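Local structure of unsaturated glucuronyl hydrolase (Streptococcus agalactiae, 2ZZR) at residues Q38-I43 with N84-L89; L77-E82 with K391-Y396; K95-F100 with P121-E126; A310-H315 with L383-R388. The protein hydrolyses unsaturated glycosaminoglycan disaccharides from chondroitin, hyaluronan and heparin, releasing the 4,5-unsaturated uronic acid. One frame throughout, in Å; residues are numbered along the deposited sequence. Where two conformers were deposited one is given.

Interaction 1: Q38-I43 with N84-L89; sequences QLYINI and NQDKKL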
loop_
_atom_site.group_PDB
_atom_site.type_symbol
_atom_site.label_atom_id
_atom_site.label_comp_id
_atom_site.label_asym_id
_atom_site.label_seq_id
_atom_site.Cartn_x
_atom_site.Cartn_y
_atom_site.Cartn_z
ATOM N N GLN A 38 9.804 8.731 -17.370
ATOM C CA GLN A 38 9.439 9.741 -16.373
ATOM C C GLN A 38 10.352 9.693 -15.145
ATOM O O GLN A 38 10.745 10.734 -14.626
ATOM C CB GLN A 38 7.966 9.610 -15.959
ATOM C CG GLN A 38 7.440 10.807 -15.140
ATOM C CD GLN A 38 7.614 12.131 -15.874
ATOM O OE1 GLN A 38 6.991 12.361 -16.912
ATOM N NE2 GLN A 38 8.464 13.006 -15.335
ATOM N N LEU A 39 10.701 8.488 -14.691
ATOM C CA LEU A 39 11.586 8.338 -13.534
ATOM C C LEU A 39 12.972 8.929 -13.778
ATOM O O LEU A 39 13.534 9.577 -12.897
ATOM C CB LEU A 39 11.705 6.872 -13.093
ATOM C CG LEU A 39 10.488 6.225 -12.412
ATOM C CD1 LEU A 39 10.854 4.823 -11.946
ATOM C CD2 LEU A 39 9.980 7.059 -11.230
ATOM N N TYR A 40 13.512 8.715 -14.978
ATOM C CA TYR A 40 14.826 9.268 -15.318
ATOM C C TYR A 40 14.824 10.796 -15.347
ATOM O O TYR A 40 15.759 11.429 -14.846
ATOM C CB TYR A 40 15.339 8.691 -16.638
ATOM C CG TYR A 40 16.022 7.353 -16.471
ATOM C CD1 TYR A 40 15.363 6.169 -16.800
ATOM C CD2 TYR A 40 17.321 7.269 -15.970
ATOM C CE1 TYR A 40 15.984 4.936 -16.646
ATOM C CE2 TYR A 40 17.950 6.040 -15.812
ATOM C CZ TYR A 40 17.273 4.877 -16.151
ATOM O OH TYR A 40 17.887 3.656 -16.007
ATOM N N ILE A 41 13.764 11.365 -15.915
ATOM C CA ILE A 41 13.521 12.813 -15.909
ATOM C C ILE A 41 13.418 13.344 -14.470
ATOM O O ILE A 41 13.950 14.412 -14.153
ATOM C CB ILE A 41 12.260 13.164 -16.746
ATOM C CG1 ILE A 41 12.547 12.971 -18.242
ATOM C CG2 ILE A 41 11.767 14.594 -16.470
ATOM C CD1 ILE A 41 11.327 13.044 -19.131
ATOM N N ASN A 42 12.764 12.580 -13.596
ATOM C CA ASN A 42 12.608 12.980 -12.194
ATOM C C ASN A 42 13.834 12.802 -11.298
ATOM O O ASN A 42 13.986 13.532 -10.324
ATOM C CB ASN A 42 11.369 12.322 -11.574
ATOM C CG ASN A 42 10.073 12.919 -12.097
ATOM O OD1 ASN A 42 10.080 13.916 -12.825
ATOM N ND2 ASN A 42 8.950 12.318 -11.717
ATOM N N ILE A 43 14.706 11.842 -11.613
ATOM C CA ILE A 43 15.962 11.689 -10.867
ATOM C C ILE A 43 16.762 13.003 -10.914
ATOM O O ILE A 43 17.363 13.425 -9.919
ATOM C CB ILE A 43 16.806 10.489 -11.385
ATOM C CG1 ILE A 43 16.153 9.167 -10.965
ATOM C CG2 ILE A 43 18.250 10.548 -10.855
ATOM C CD1 ILE A 43 16.856 7.920 -11.494
ATOM N N ASN A 84 15.968 -2.876 -15.449
ATOM C CA ASN A 84 17.042 -2.600 -16.420
ATOM C C ASN A 84 18.497 -2.701 -15.928
ATOM O O ASN A 84 19.427 -2.501 -16.720
ATOM C CB ASN A 84 16.784 -1.279 -17.175
ATOM C CG ASN A 84 16.997 -0.032 -16.313
ATOM O OD1 ASN A 84 16.622 1.074 -16.710
ATOM N ND2 ASN A 84 17.604 -0.198 -15.147
ATOM N N GLN A 85 18.676 -3.008 -14.640
ATOM C CA GLN A 85 20.005 -3.192 -14.036
ATOM C C GLN A 85 20.965 -2.007 -14.258
ATOM O O GLN A 85 22.184 -2.192 -14.332
ATOM C CB GLN A 85 20.647 -4.512 -14.510
ATOM C CG GLN A 85 19.841 -5.781 -14.205
ATOM C CD GLN A 85 18.712 -6.041 -15.197
ATOM O OE1 GLN A 85 18.859 -5.833 -16.404
ATOM N NE2 GLN A 85 17.579 -6.508 -14.688
ATOM N N ASP A 86 20.414 -0.798 -14.361
ATOM C CA ASP A 86 21.208 0.419 -14.567
ATOM C C ASP A 86 21.841 0.845 -13.250
ATOM O O ASP A 86 21.142 1.215 -12.301
ATOM C CB ASP A 86 20.332 1.540 -15.147
ATOM C CG ASP A 86 21.108 2.826 -15.468
ATOM O OD1 ASP A 86 22.347 2.879 -15.321
ATOM O OD2 ASP A 86 20.456 3.805 -15.884
ATOM N N LYS A 87 23.171 0.785 -13.204
ATOM C CA LYS A 87 23.949 1.178 -12.029
ATOM C C LYS A 87 23.615 2.596 -11.537
ATOM O O LYS A 87 23.705 2.873 -10.341
ATOM C CB LYS A 87 25.448 1.062 -12.334
ATOM C CG LYS A 87 26.294 0.523 -11.180
ATOM C CD LYS A 87 26.834 1.631 -10.276
ATOM C CE LYS A 87 28.158 2.208 -10.779
ATOM N NZ LYS A 87 29.320 1.316 -10.473
ATOM N N LYS A 88 23.228 3.479 -12.461
ATOM C CA LYS A 88 22.847 4.854 -12.128
ATOM C C LYS A 88 21.661 4.893 -11.152
ATOM O O LYS A 88 21.621 5.725 -10.238
ATOM C CB LYS A 88 22.497 5.641 -13.395
ATOM C CG LYS A 88 22.219 7.128 -13.153
ATOM C CD LYS A 88 21.241 7.707 -14.168
ATOM C CE LYS A 88 21.923 8.046 -15.486
ATOM N NZ LYS A 88 20.928 8.197 -16.587
ATOM N N LEU A 89 20.704 3.992 -11.360
ATOM C CA LEU A 89 19.538 3.885 -10.480
ATOM C C LEU A 89 19.934 3.404 -9.091
ATOM O O LEU A 89 19.482 3.954 -8.086
ATOM C CB LEU A 89 18.482 2.960 -11.092
ATOM C CG LEU A 89 17.826 3.454 -12.381
ATOM C CD1 LEU A 89 16.992 2.354 -12.997
ATOM C CD2 LEU A 89 16.978 4.697 -12.149
#
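Tyr40 spans the gap from helix 25-46 to the turn joining helices 70-84 and 87-105, and its hydroxyl ends between two side-chain oxygens, one at the end of helix 70-84 and one in the turn after it. Tyr40 OH lies 2.6 Å from Asp86 OD2 and 3.0 Å from Asn84 OD1; both acceptors sit at the ring edge, and the single phenolic proton can serve either. The carboxylate is nearly coplanar with the phenol ring, 26° apart, whereas the Asn84 amide is turned by 43°. Asp86 has CG anti to its own nitrogen (chi1 -177°), which leaves OD2 facing the tyrosine while OD1 accepts from Lys88 N at 3.1 Å from above the carboxylate plane. Asp86 is the N-cap of helix 87-105, and this is its capping bond; Gln85, with positive phi, precedes it. Lys88, its chain bent at chi3, brings NZ to 3.8 Å from Tyr40 CE2, obliquely to the ring. Beside the polar cluster Leu89 puts CD1 3.4 Å from Tyr40 OH and turns its other methyl to helix 25-46, where Leu89 CD2 and Ile43 CD1 are pressed to 3.3 Å, closer than usual for two methyls. One aspartate thus caps a helix while its other oxygen competes with Asn84 for the tyrosine proton, which would tie the start of helix 87-105 to helix 25-46; the lysine ammonium nearby would probably favour the charged carboxylate.

Interaction 2: L77-E82 with K391-Y396; sequences LWLAYE and KDWELY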
loop_
_atom_site.group_PDB
_atom_site.type_symbol
_atom_site.label_atom_id
_atom_site.label_comp_id
_atom_site.label_asym_id
_atom_site.label_seq_id
_atom_site.Cartn_x
_atom_site.Cartn_y
_atom_site.Cartn_z
ATOM N N LEU A 77 12.579 3.700 -7.792
ATOM C CA LEU A 77 13.946 3.541 -8.302
ATOM C C LEU A 77 14.415 2.084 -8.282
ATOM O O LEU A 77 14.997 1.608 -9.266
ATOM C CB LEU A 77 14.928 4.426 -7.528
ATOM C CG LEU A 77 14.618 5.927 -7.511
ATOM C CD1 LEU A 77 15.687 6.679 -6.724
ATOM C CD2 LEU A 77 14.440 6.501 -8.909
ATOM N N TRP A 78 14.163 1.379 -7.178
ATOM C CA TRP A 78 14.566 -0.029 -7.066
ATOM C C TRP A 78 13.798 -0.914 -8.043
ATOM O O TRP A 78 14.376 -1.828 -8.639
ATOM C CB TRP A 78 14.418 -0.573 -5.638
ATOM C CG TRP A 78 15.444 -0.089 -4.657
ATOM C CD1 TRP A 78 15.204 0.487 -3.440
ATOM C CD2 TRP A 78 16.872 -0.137 -4.803
ATOM N NE1 TRP A 78 16.390 0.792 -2.815
ATOM C CE2 TRP A 78 17.431 0.428 -3.631
ATOM C CE3 TRP A 78 17.734 -0.593 -5.814
ATOM C CZ2 TRP A 78 18.814 0.554 -3.443
ATOM C CZ3 TRP A 78 19.108 -0.473 -5.623
ATOM C CH2 TRP A 78 19.635 0.089 -4.445
ATOM N N LEU A 79 12.506 -0.639 -8.222
ATOM C CA LEU A 79 11.712 -1.399 -9.187
ATOM C C LEU A 79 12.259 -1.219 -10.598
ATOM O O LEU A 79 12.401 -2.192 -11.343
ATOM C CB LEU A 79 10.250 -0.981 -9.142
ATOM C CG LEU A 79 9.510 -1.460 -7.898
ATOM C CD1 LEU A 79 8.139 -0.822 -7.897
ATOM C CD2 LEU A 79 9.399 -2.991 -7.866
ATOM N N ALA A 80 12.569 0.029 -10.943
ATOM C CA ALA A 80 13.171 0.356 -12.236
ATOM C C ALA A 80 14.515 -0.360 -12.390
ATOM O O ALA A 80 14.824 -0.895 -13.466
ATOM C CB ALA A 80 13.347 1.871 -12.367
ATOM N N TYR A 81 15.297 -0.372 -11.312
ATOM C CA TYR A 81 16.601 -1.032 -11.285
ATOM C C TYR A 81 16.497 -2.537 -11.534
ATOM O O TYR A 81 17.338 -3.119 -12.221
ATOM C CB TYR A 81 17.323 -0.757 -9.963
ATOM C CG TYR A 81 18.654 -1.464 -9.837
ATOM C CD1 TYR A 81 18.817 -2.535 -8.958
ATOM C CD2 TYR A 81 19.749 -1.074 -10.612
ATOM C CE1 TYR A 81 20.041 -3.193 -8.846
ATOM C CE2 TYR A 81 20.968 -1.723 -10.509
ATOM C CZ TYR A 81 21.108 -2.779 -9.629
ATOM O OH TYR A 81 22.315 -3.425 -9.521
ATOM N N GLU A 82 15.465 -3.168 -10.979
ATOM C CA GLU A 82 15.217 -4.581 -11.249
ATOM C C GLU A 82 14.906 -4.827 -12.715
ATOM O O GLU A 82 15.243 -5.881 -13.257
ATOM C CB GLU A 82 14.072 -5.101 -10.393
ATOM C CG GLU A 82 14.405 -5.111 -8.920
ATOM C CD GLU A 82 13.531 -6.058 -8.153
ATOM O OE1 GLU A 82 12.952 -5.638 -7.132
ATOM O OE2 GLU A 82 13.431 -7.226 -8.575
ATOM N N LYS A 391 7.619 -10.012 -14.172
ATOM C CA LYS A 391 8.639 -10.951 -13.735
ATOM C C LYS A 391 8.141 -11.725 -12.530
ATOM O O LYS A 391 7.035 -11.482 -12.051
ATOM C CB LYS A 391 9.944 -10.215 -13.408
ATOM C CG LYS A 391 9.878 -9.278 -12.209
ATOM C CD LYS A 391 11.206 -8.573 -11.959
ATOM C CE LYS A 391 12.226 -9.517 -11.324
ATOM N NZ LYS A 391 13.492 -8.812 -10.984
ATOM N N ASP A 392 8.948 -12.670 -12.066
ATOM C CA ASP A 392 8.692 -13.299 -10.780
ATOM C C ASP A 392 9.349 -12.401 -9.746
ATOM O O ASP A 392 10.535 -12.532 -9.453
ATOM C CB ASP A 392 9.270 -14.720 -10.739
ATOM C CG ASP A 392 9.119 -15.379 -9.372
ATOM O OD1 ASP A 392 9.910 -16.289 -9.062
ATOM O OD2 ASP A 392 8.216 -14.981 -8.595
ATOM N N TRP A 393 8.571 -11.459 -9.217
ATOM C CA TRP A 393 9.142 -10.412 -8.371
ATOM C C TRP A 393 9.291 -10.845 -6.911
ATOM O O TRP A 393 8.336 -11.309 -6.290
ATOM C CB TRP A 393 8.324 -9.117 -8.484
ATOM C CG TRP A 393 8.865 -8.013 -7.615
ATOM C CD1 TRP A 393 10.102 -7.441 -7.690
ATOM C CD2 TRP A 393 8.181 -7.354 -6.536
ATOM N NE1 TRP A 393 10.236 -6.465 -6.720
ATOM C CE2 TRP A 393 9.072 -6.390 -6.003
ATOM C CE3 TRP A 393 6.903 -7.481 -5.973
ATOM C CZ2 TRP A 393 8.729 -5.557 -4.925
ATOM C CZ3 TRP A 393 6.562 -6.654 -4.898
ATOM C CH2 TRP A 393 7.471 -5.701 -4.393
ATOM N N GLU A 394 10.507 -10.709 -6.384
ATOM C CA GLU A 394 10.773 -10.937 -4.973
ATOM C C GLU A 394 10.308 -9.727 -4.156
ATOM O O GLU A 394 10.866 -8.633 -4.284
ATOM C CB GLU A 394 12.269 -11.187 -4.732
ATOM C CG GLU A 394 12.590 -11.609 -3.305
ATOM C CD GLU A 394 14.083 -11.784 -3.036
ATOM O OE1 GLU A 394 14.430 -12.184 -1.904
ATOM O OE2 GLU A 394 14.908 -11.540 -3.952
ATOM N N LEU A 395 9.300 -9.933 -3.306
ATOM C CA LEU A 395 8.695 -8.818 -2.558
ATOM C C LEU A 395 9.672 -8.092 -1.655
ATOM O O LEU A 395 10.428 -8.724 -0.912
ATOM C CB LEU A 395 7.519 -9.314 -1.708
ATOM C CG LEU A 395 6.140 -9.333 -2.365
ATOM C CD1 LEU A 395 6.115 -10.209 -3.607
ATOM C CD2 LEU A 395 5.103 -9.817 -1.358
ATOM N N TYR A 396 9.637 -6.761 -1.701
ATOM C CA TYR A 396 10.321 -5.955 -0.683
ATOM C C TYR A 396 9.644 -6.187 0.662
ATOM O O TYR A 396 10.318 -6.339 1.687
ATOM C CB TYR A 396 10.293 -4.462 -1.040
ATOM C CG TYR A 396 10.861 -4.134 -2.416
ATOM C CD1 TYR A 396 11.832 -4.954 -3.005
ATOM C CD2 TYR A 396 10.446 -2.998 -3.112
ATOM C CE1 TYR A 396 12.359 -4.652 -4.261
ATOM C CE2 TYR A 396 10.975 -2.681 -4.368
ATOM C CZ TYR A 396 11.930 -3.520 -4.935
ATOM O OH TYR A 396 12.445 -3.227 -6.178
HETATM O O HOH W 1 12.717 -9.818 -7.938
HETATM O O HOH W 2 13.282 -7.855 -5.201
HETATM O O HOH W 3 13.992 -8.363 -13.939
#
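Glu82, reaching from helix 70-84 into the C-terminal tail, meets Tyr396, Trp393 and Lys391 with one carboxylate. Glu82 OE1 accepts two hydrogen bonds from the tail: Tyr396 OH donates at 2.6 Å to the anti lone pair of Glu82 OE1, and Trp393 NE1 donates at 2.9 Å to Glu82 OE1 from above the carboxylate plane while staying in its own indole plane. Next to this pair the packing is tight. Leu79 CD2 fits against both rings, 3.8 Å from Tyr396 CE2 and 3.9 Å from Trp393 CE2, and Trp393 CZ2 lies over the centre of the Tyr396 ring. Against these packed rings stands the water-lined carboxylate, where Lys391, bent at chi3 (-75°), forms a salt bridge from NZ to Glu82 OE2 at 2.9 Å. One water links Glu82 OE2 to Glu394 N, another links Glu82 O to Lys391 NZ, and a third lies within reach of Glu82 OE1 and Glu394 O. Two neutral donors and one ammonium from the tail, with water besides, should stabilise the negative charge and bind the irregular tail to the helix.

Interaction 3: K95-F100 with P121-E126; sequences KNVLSF and PSCTAE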
loop_
_atom_site.group_PDB
_atom_site.type_symbol
_atom_site.label_atom_id
_atom_site.label_comp_id
_atom_site.label_asym_id
_atom_site.label_seq_id
_atom_site.Cartn_x
_atom_site.Cartn_y
_atom_site.Cartn_z
ATOM N N LYS A 95 21.950 6.002 -2.159
ATOM C CA LYS A 95 22.104 7.274 -1.460
ATOM C C LYS A 95 20.859 7.584 -0.624
ATOM O O LYS A 95 20.979 8.046 0.518
ATOM C CB LYS A 95 22.422 8.402 -2.439
ATOM C CG LYS A 95 23.893 8.415 -2.854
ATOM C CD LYS A 95 24.171 9.480 -3.886
ATOM C CE LYS A 95 25.563 9.302 -4.477
ATOM N NZ LYS A 95 25.726 10.121 -5.709
ATOM N N ASN A 96 19.677 7.306 -1.183
ATOM C CA ASN A 96 18.425 7.388 -0.412
ATOM C C ASN A 96 18.499 6.496 0.825
ATOM O O ASN A 96 18.177 6.927 1.930
ATOM C CB ASN A 96 17.210 6.987 -1.259
ATOM C CG ASN A 96 16.810 8.035 -2.276
ATOM O OD1 ASN A 96 17.445 9.095 -2.413
ATOM N ND2 ASN A 96 15.751 7.738 -3.018
ATOM N N VAL A 97 18.935 5.252 0.636
ATOM C CA VAL A 97 19.130 4.314 1.746
ATOM C C VAL A 97 20.000 4.905 2.865
ATOM O O VAL A 97 19.679 4.773 4.048
ATOM C CB VAL A 97 19.701 2.953 1.248
ATOM C CG1 VAL A 97 20.132 2.076 2.412
ATOM C CG2 VAL A 97 18.666 2.240 0.382
ATOM N N LEU A 98 21.099 5.562 2.491
ATOM C CA LEU A 98 21.983 6.163 3.489
ATOM C C LEU A 98 21.283 7.296 4.247
ATOM O O LEU A 98 21.475 7.450 5.457
ATOM C CB LEU A 98 23.296 6.633 2.852
ATOM C CG LEU A 98 24.218 5.510 2.339
ATOM C CD1 LEU A 98 25.482 6.084 1.691
ATOM C CD2 LEU A 98 24.582 4.540 3.449
ATOM N N SER A 99 20.456 8.053 3.527
ATOM C CA SER A 99 19.603 9.085 4.117
ATOM C C SER A 99 18.606 8.484 5.109
ATOM O O SER A 99 18.390 9.035 6.188
ATOM C CB SER A 99 18.863 9.862 3.024
ATOM O OG SER A 99 17.933 10.782 3.576
ATOM N N PHE A 100 17.990 7.360 4.742
ATOM C CA PHE A 100 17.093 6.654 5.664
ATOM C C PHE A 100 17.821 6.141 6.906
ATOM O O PHE A 100 17.284 6.188 8.010
ATOM C CB PHE A 100 16.335 5.527 4.945
ATOM C CG PHE A 100 15.219 6.020 4.070
ATOM C CD1 PHE A 100 15.346 6.018 2.686
ATOM C CD2 PHE A 100 14.040 6.503 4.632
ATOM C CE1 PHE A 100 14.320 6.483 1.868
ATOM C CE2 PHE A 100 13.009 6.974 3.829
ATOM C CZ PHE A 100 13.146 6.967 2.443
ATOM N N PRO A 121 10.217 -0.223 1.122
ATOM C CA PRO A 121 10.516 -0.042 -0.304
ATOM C C PRO A 121 11.869 0.619 -0.573
ATOM O O PRO A 121 12.285 0.698 -1.726
ATOM C CB PRO A 121 9.384 0.868 -0.799
ATOM C CG PRO A 121 8.387 0.937 0.335
ATOM C CD PRO A 121 9.190 0.737 1.567
ATOM N N SER A 122 12.537 1.080 0.481
ATOM C CA SER A 122 13.827 1.751 0.343
ATOM C C SER A 122 14.970 0.847 0.804
ATOM O O SER A 122 15.803 0.408 -0.004
ATOM C CB SER A 122 13.818 3.062 1.133
ATOM O OG SER A 122 13.612 2.806 2.515
ATOM N N CYS A 123 14.992 0.554 2.099
ATOM C CA CYS A 123 16.087 -0.183 2.714
ATOM C C CYS A 123 15.909 -1.688 2.588
ATOM O O CYS A 123 16.815 -2.383 2.137
ATOM C CB CYS A 123 16.242 0.227 4.173
ATOM S SG CYS A 123 16.611 1.990 4.335
ATOM N N THR A 124 14.742 -2.203 2.963
ATOM C CA THR A 124 14.538 -3.649 2.841
ATOM C C THR A 124 14.636 -4.060 1.369
ATOM O O THR A 124 15.192 -5.113 1.050
ATOM C CB THR A 124 13.217 -4.117 3.474
ATOM O OG1 THR A 124 13.080 -3.503 4.758
ATOM C CG2 THR A 124 13.222 -5.628 3.660
ATOM N N ALA A 125 14.123 -3.206 0.487
ATOM C CA ALA A 125 14.243 -3.400 -0.960
ATOM C C ALA A 125 15.687 -3.652 -1.377
ATOM O O ALA A 125 15.970 -4.646 -2.059
ATOM C CB ALA A 125 13.688 -2.216 -1.709
ATOM N N GLU A 126 16.602 -2.768 -0.973
ATOM C CA GLU A 126 18.001 -2.975 -1.346
ATOM C C GLU A 126 18.546 -4.274 -0.775
ATOM O O GLU A 126 19.263 -5.000 -1.468
ATOM C CB GLU A 126 18.920 -1.812 -0.975
ATOM C CG GLU A 126 20.320 -2.065 -1.570
ATOM C CD GLU A 126 21.280 -0.907 -1.475
ATOM O OE1 GLU A 126 22.208 -0.867 -2.314
ATOM O OE2 GLU A 126 21.129 -0.058 -0.572
#
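Two helices of the alpha-barrel, 87-105 and 115-130, pack here at a steep angle, their short axes 9.1 Å apart and inclined at 115°. Backbones come closest at Val97 and Cys123, and the contact is made by van der Waals contacts, with apolar groups against sulfur and oxygen. Cys123 SG sits between two residues of the other helix, 3.6 Å from Phe100 CB and 4.0 Å from Val97 CG1; it also approaches the Phe100 ring obliquely, a Cys sulfur-aromatic contact 5.2 Å from the centroid. The same ring receives Ser122 over one face: Ser122 CB is 3.5 Å from Phe100 CE1, and OG lies above the plane toward the rim, its hydrogen bond going to Leu118 O. Phe100 also meets Tyr119 edge-to-face. Val97, with CG1 anti to its nitrogen (chi1 170°), directs CG2 to the second helix, where it rests 3.4 Å from Ser122 O and 3.5 Å from Glu126 OE2, an oxygen hydrogen-bonded to His94 ND1. Around Ser122 the helix widens into a pi-type turn and is kinked there, and the Phe100 side chain is about 10 Å from that of Asp114, the likely nucleophile. This steeply crossed pair exemplifies the (alpha/alpha)6-barrel of glycoside hydrolase family 88, in which successive helices pack against one another.

Interaction 4: A310-H315 with L383-R388; sequences AVCGIH and LEALIR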
loop_
_atom_site.group_PDB
_atom_site.type_symbol
_atom_site.label_atom_id
_atom_site.label_comp_id
_atom_site.label_asym_id
_atom_site.label_seq_id
_atom_site.Cartn_x
_atom_site.Cartn_y
_atom_site.Cartn_z
ATOM N N ALA A 310 -4.895 -2.204 -4.840
ATOM C CA ALA A 310 -5.754 -3.391 -4.935
ATOM C C ALA A 310 -5.236 -4.407 -5.959
ATOM O O ALA A 310 -5.324 -5.622 -5.738
ATOM C CB ALA A 310 -7.200 -2.997 -5.252
ATOM N N VAL A 311 -4.696 -3.913 -7.072
ATOM C CA VAL A 311 -4.109 -4.805 -8.077
ATOM C C VAL A 311 -2.969 -5.620 -7.453
ATOM O O VAL A 311 -2.926 -6.845 -7.615
ATOM C CB VAL A 311 -3.648 -4.053 -9.353
ATOM C CG1 VAL A 311 -2.746 -4.956 -10.215
ATOM C CG2 VAL A 311 -4.860 -3.594 -10.172
ATOM N N CYS A 312 -2.062 -4.953 -6.740
ATOM C CA CYS A 312 -0.955 -5.644 -6.054
ATOM C C CYS A 312 -1.473 -6.699 -5.078
ATOM O O CYS A 312 -0.945 -7.821 -5.030
ATOM C CB CYS A 312 -0.046 -4.649 -5.325
ATOM S SG CYS A 312 0.818 -3.524 -6.438
ATOM N N GLY A 313 -2.515 -6.337 -4.323
ATOM C CA GLY A 313 -3.122 -7.243 -3.341
ATOM C C GLY A 313 -3.732 -8.483 -3.974
ATOM O O GLY A 313 -3.547 -9.599 -3.482
ATOM N N ILE A 314 -4.464 -8.288 -5.061
ATOM C CA ILE A 314 -5.086 -9.403 -5.773
ATOM C C ILE A 314 -3.987 -10.306 -6.356
ATOM O O ILE A 314 -4.039 -11.535 -6.220
ATOM C CB ILE A 314 -6.057 -8.904 -6.879
ATOM C CG1 ILE A 314 -7.257 -8.173 -6.249
ATOM C CG2 ILE A 314 -6.549 -10.074 -7.744
ATOM C CD1 ILE A 314 -8.102 -7.409 -7.260
ATOM N N HIS A 315 -2.982 -9.690 -6.977
ATOM C CA HIS A 315 -1.859 -10.440 -7.540
ATOM C C HIS A 315 -1.192 -11.312 -6.474
ATOM O O HIS A 315 -0.927 -12.503 -6.701
ATOM C CB HIS A 315 -0.837 -9.486 -8.173
ATOM C CG HIS A 315 0.324 -10.193 -8.806
ATOM N ND1 HIS A 315 0.345 -10.552 -10.136
ATOM C CD2 HIS A 315 1.494 -10.617 -8.281
ATOM C CE1 HIS A 315 1.485 -11.168 -10.403
ATOM N NE2 HIS A 315 2.199 -11.222 -9.293
ATOM N N LEU A 383 3.737 0.945 -10.485
ATOM C CA LEU A 383 4.961 0.318 -10.982
ATOM C C LEU A 383 5.194 -1.074 -10.365
ATOM O O LEU A 383 5.641 -1.989 -11.053
ATOM C CB LEU A 383 6.172 1.230 -10.783
ATOM C CG LEU A 383 7.505 0.790 -11.396
ATOM C CD1 LEU A 383 7.362 0.532 -12.897
ATOM C CD2 LEU A 383 8.571 1.844 -11.117
ATOM N N GLU A 384 4.869 -1.245 -9.083
ATOM C CA GLU A 384 4.972 -2.570 -8.466
ATOM C C GLU A 384 4.051 -3.573 -9.164
ATOM O O GLU A 384 4.442 -4.727 -9.385
ATOM C CB GLU A 384 4.691 -2.529 -6.958
ATOM C CG GLU A 384 5.125 -3.814 -6.268
ATOM C CD GLU A 384 4.509 -3.985 -4.899
ATOM O OE1 GLU A 384 5.047 -3.404 -3.941
ATOM O OE2 GLU A 384 3.507 -4.723 -4.787
ATOM N N ALA A 385 2.841 -3.138 -9.520
ATOM C CA ALA A 385 1.902 -3.994 -10.247
ATOM C C ALA A 385 2.483 -4.397 -11.597
ATOM O O ALA A 385 2.419 -5.566 -11.987
ATOM C CB ALA A 385 0.558 -3.297 -10.439
ATOM N N LEU A 386 3.058 -3.422 -12.299
ATOM C CA LEU A 386 3.670 -3.686 -13.598
ATOM C C LEU A 386 4.785 -4.722 -13.482
ATOM O O LEU A 386 4.817 -5.705 -14.253
ATOM C CB LEU A 386 4.189 -2.387 -14.215
ATOM C CG LEU A 386 3.108 -1.400 -14.668
ATOM C CD1 LEU A 386 3.780 -0.113 -15.183
ATOM C CD2 LEU A 386 2.195 -2.008 -15.730
ATOM N N ILE A 387 5.678 -4.512 -12.511
ATOM C CA ILE A 387 6.809 -5.413 -12.262
ATOM C C ILE A 387 6.330 -6.800 -11.795
ATOM O O ILE A 387 6.867 -7.824 -12.233
ATOM C CB ILE A 387 7.845 -4.787 -11.270
ATOM C CG1 ILE A 387 8.528 -3.550 -11.888
ATOM C CG2 ILE A 387 8.891 -5.821 -10.786
ATOM C CD1 ILE A 387 9.370 -3.810 -13.157
ATOM N N ARG A 388 5.310 -6.829 -10.934
ATOM C CA ARG A 388 4.672 -8.092 -10.534
ATOM C C ARG A 388 4.221 -8.919 -11.741
ATOM O O ARG A 388 4.445 -10.132 -11.789
ATOM C CB ARG A 388 3.469 -7.835 -9.620
ATOM C CG ARG A 388 3.824 -7.664 -8.143
ATOM C CD ARG A 388 2.581 -7.252 -7.349
ATOM N NE ARG A 388 2.827 -7.283 -5.906
ATOM C CZ ARG A 388 2.753 -8.381 -5.154
ATOM N NH1 ARG A 388 2.424 -9.552 -5.698
ATOM N NH2 ARG A 388 3.010 -8.313 -3.854
HETATM O O HOH W 4 5.571 -11.508 -9.513
#
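His315 and Arg388 meet where helices 304-318 and 376-390 run alongside each other at 32°, with short axes 9.0 Å apart. The aliphatic part of the arginine passes over the imidazole, Arg388 CB standing 3.7 Å from the centroid of the His315 ring in a CH-pi contact. Extended from CG to NE, the chain then carries its guanidinium past the ring; the ring and guanidinium planes lie 74° apart. Cys312 O sits over the centre of one guanidinium face, 3.7 Å from Arg388 CZ. Nearer the N-terminal end of the contact Ala385 CB packs 3.7 Å from Val311 CG1 and 4.0 Å from Cys312 SG; the small Ala385 is consistent with the close approach of 5.3 Å between Cys312 CA and Ala385 CA.

The next shell holds the arginine in place. One helical turn earlier, Glu384 OE2 accepts from Arg388 NE in a salt bridge of 2.9 Å, almost straight at 174° and in the guanidinium plane. Glu316 and Tyr253 take up NH1 and NH2, while Tyr380 and Trp397 bind the other glutamate oxygen. These partners together restrict rotation of the guanidinium. Farther out, helix 328-346 packs on Val311 and His315, and helices 25-46 and 70-84 cover the Leu383 and Ile387 side of helix 376-390.

Overall arrangement
From the N terminus, interaction 1 comes first: it closes a loop of 40 residues from helix 25-46 to the start of helix 87-105. Interaction 2 begins inside that loop, on helix 70-84, and ends in the C-terminal tail, so the two cross; its 308 intervening residues enclose interaction 3 and interaction 4. Interaction 3 closes a short loop of 20 residues between consecutive helices, and interaction 4 follows in series, joining helix 304-318 to helix 376-390 across 67 residues. Interaction 2 touches all the others, through Tyr81, Trp78 and Leu79 among others, and ties the C-terminal tail to helix 70-84; interaction 1 also meets interaction 4 through Leu39 and Leu383, while interactions 3 and 4 lie 21 Å apart between centres.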